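Side-chain contact in uncharacterized protein (Nitrosomonas europaea, PDB 6M0Q), which is of unknown function but associates with chains of another protein in a six-chain assembly: residues Leu42-Lys47 against Asp51-His56. Residues are numbered along the deposited sequence; the frame is centred on the assembly and turned at random.
Sequences LACKDK and DVVKSH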
loop_
_atom_site.group_PDB
_atom_site.type_symbol
_atom_site.label_atom_id
_atom_site.label_comp_id
_atom_site.label_asym_id
_atom_site.label_seq_id
_atom_site.Cartn_x
_atom_site.Cartn_y
_atom_site.Cartn_z
ATOM N N LEU B 42 -10.263 -11.923 -32.025
ATOM C CA LEU B 42 -9.414 -10.753 -32.243
ATOM C C LEU B 42 -8.128 -11.121 -32.970
ATOM O O LEU B 42 -7.659 -10.373 -33.835
ATOM C CB LEU B 42 -9.076 -10.088 -30.915
ATOM C CG LEU B 42 -10.262 -9.474 -30.187
ATOM C CD1 LEU B 42 -9.793 -9.136 -28.808
ATOM C CD2 LEU B 42 -10.741 -8.236 -30.909
ATOM N N ALA B 43 -7.536 -12.260 -32.619
ATOM C CA ALA B 43 -6.301 -12.676 -33.260
ATOM C C ALA B 43 -6.523 -12.972 -34.731
ATOM O O ALA B 43 -5.586 -12.856 -35.520
ATOM C CB ALA B 43 -5.721 -13.907 -32.548
ATOM N N CYS B 44 -7.745 -13.327 -35.119
ATOM C CA CYS B 44 -8.051 -13.633 -36.503
ATOM C C CYS B 44 -8.559 -12.430 -37.250
ATOM O O CYS B 44 -9.107 -12.586 -38.345
ATOM C CB CYS B 44 -9.058 -14.781 -36.578
ATOM S SG CYS B 44 -8.225 -16.327 -36.119
ATOM N N LYS B 45 -8.382 -11.237 -36.682
ATOM C CA LYS B 45 -8.825 -10.019 -37.340
ATOM C C LYS B 45 -7.976 -9.771 -38.581
ATOM O O LYS B 45 -6.741 -9.736 -38.507
ATOM C CB LYS B 45 -8.758 -8.826 -36.383
ATOM C CG LYS B 45 -9.471 -7.582 -36.909
ATOM C CD LYS B 45 -9.687 -6.543 -35.823
ATOM C CE LYS B 45 -10.613 -5.431 -36.309
ATOM N NZ LYS B 45 -10.946 -4.473 -35.209
ATOM N N ASP B 46 -8.654 -9.633 -39.727
ATOM C CA ASP B 46 -8.021 -9.384 -41.025
ATOM C C ASP B 46 -7.138 -10.550 -41.466
ATOM O O ASP B 46 -6.164 -10.364 -42.199
ATOM C CB ASP B 46 -7.230 -8.075 -41.010
ATOM C CG ASP B 46 -8.116 -6.876 -40.730
ATOM O OD1 ASP B 46 -9.177 -6.758 -41.386
ATOM O OD2 ASP B 46 -7.766 -6.067 -39.841
ATOM N N LYS B 47 -7.477 -11.757 -41.029
ATOM C CA LYS B 47 -6.813 -12.970 -41.469
ATOM C C LYS B 47 -7.731 -13.727 -42.417
ATOM O O LYS B 47 -8.953 -13.554 -42.406
ATOM C CB LYS B 47 -6.434 -13.860 -40.282
ATOM C CG LYS B 47 -5.495 -13.206 -39.303
ATOM C CD LYS B 47 -4.104 -13.101 -39.884
ATOM C CE LYS B 47 -3.121 -12.615 -38.844
ATOM N NZ LYS B 47 -1.799 -12.253 -39.458
ATOM N N ASP B 51 -5.931 -19.145 -42.358
ATOM C CA ASP B 51 -4.795 -18.816 -41.499
ATOM C C ASP B 51 -4.913 -19.469 -40.129
ATOM O O ASP B 51 -6.005 -19.731 -39.620
ATOM C CB ASP B 51 -4.653 -17.306 -41.329
ATOM C CG ASP B 51 -4.052 -16.657 -42.545
ATOM O OD1 ASP B 51 -4.410 -15.494 -42.837
ATOM O OD2 ASP B 51 -3.246 -17.341 -43.225
ATOM N N VAL B 52 -3.765 -19.733 -39.527
ATOM C CA VAL B 52 -3.698 -20.382 -38.226
ATOM C C VAL B 52 -2.965 -19.439 -37.282
ATOM O O VAL B 52 -1.917 -18.888 -37.642
ATOM C CB VAL B 52 -3.010 -21.758 -38.331
ATOM C CG1 VAL B 52 -2.808 -22.375 -36.969
ATOM C CG2 VAL B 52 -3.834 -22.695 -39.268
ATOM N N VAL B 53 -3.540 -19.212 -36.099
ATOM C CA VAL B 53 -2.914 -18.367 -35.095
ATOM C C VAL B 53 -2.756 -19.161 -33.811
ATOM O O VAL B 53 -3.399 -20.192 -33.592
ATOM C CB VAL B 53 -3.710 -17.071 -34.819
ATOM C CG1 VAL B 53 -3.836 -16.225 -36.087
ATOM C CG2 VAL B 53 -5.078 -17.411 -34.233
ATOM N N LYS B 54 -1.869 -18.672 -32.961
ATOM C CA LYS B 54 -1.746 -19.230 -31.630
ATOM C C LYS B 54 -2.914 -18.770 -30.767
ATOM O O LYS B 54 -3.385 -17.627 -30.876
ATOM C CB LYS B 54 -0.440 -18.802 -30.983
ATOM C CG LYS B 54 0.776 -19.417 -31.588
ATOM C CD LYS B 54 1.923 -19.055 -30.707
ATOM C CE LYS B 54 3.151 -18.815 -31.486
ATOM N NZ LYS B 54 4.185 -18.146 -30.658
ATOM N N SER B 55 -3.384 -19.678 -29.919
ATOM C CA SER B 55 -4.277 -19.284 -28.854
ATOM C C SER B 55 -3.570 -18.263 -27.975
ATOM O O SER B 55 -2.336 -18.230 -27.889
ATOM C CB SER B 55 -4.683 -20.505 -28.035
ATOM O OG SER B 55 -5.414 -20.110 -26.870
ATOM N N HIS B 56 -4.359 -17.420 -27.318
ATOM C CA HIS B 56 -3.814 -16.533 -26.299
ATOM C C HIS B 56 -3.908 -17.128 -24.904
ATOM O O HIS B 56 -3.396 -16.523 -23.962
ATOM C CB HIS B 56 -4.517 -15.159 -26.315
ATOM C CG HIS B 56 -4.022 -14.246 -27.398
ATOM N ND1 HIS B 56 -4.322 -14.440 -28.735
ATOM C CD2 HIS B 56 -3.233 -13.147 -27.344
ATOM C CE1 HIS B 56 -3.740 -13.496 -29.453
ATOM N NE2 HIS B 56 -3.084 -12.692 -28.632
#
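Ala43, Cys44 and Lys47 pack onto Val53, His56 and Asp51 in a surface contact where the end of helix 35-43, and the turn after it, meet strand 52-55. Val53 is central. Its CG2, placed between the backbone N and carbonyl carbon by a chi1 of -60°, lies 3.9 Å from Ala43 CB and 3.8 Å from Cys44 SG, while its other methyl, CG1, approaches the carbonyl oxygen of Ala43.

Ala43 CB is shared: it also touches His56 CE1 at 3.7 Å, near the imidazole plane, so the histidine offers its ring edge. His56 further packs against Leu39 of the same helix and an acidic side chain on each of two chains of another protein.

The example shows how a disulfide can tie the residue after one helix to the junction between a strand and a second helix. Cys44 SG is bonded to Cys69, at the start of helix 69-83, and strand 52-55 edges a three-stranded antiparallel sheet, pairing with strand 63-68. A type II beta turn, Cys44 to Lys47, is closed by Lys47 N to Cys44 O at 3.2 Å and brings the chain round toward the strand.

At the end of the turn, the side chains of Lys47 and Asp51 cross at about a right angle. Asp51 OD1 sits 3.6 Å from Lys47 CB and 3.8 Å from CD, against the lysine's aliphatic part; the chain bends at chi2 (-73°), and NZ remains 5.4 Å from OD1, too far for a salt bridge. That oxygen instead accepts a hydrogen bond from Lys48 N.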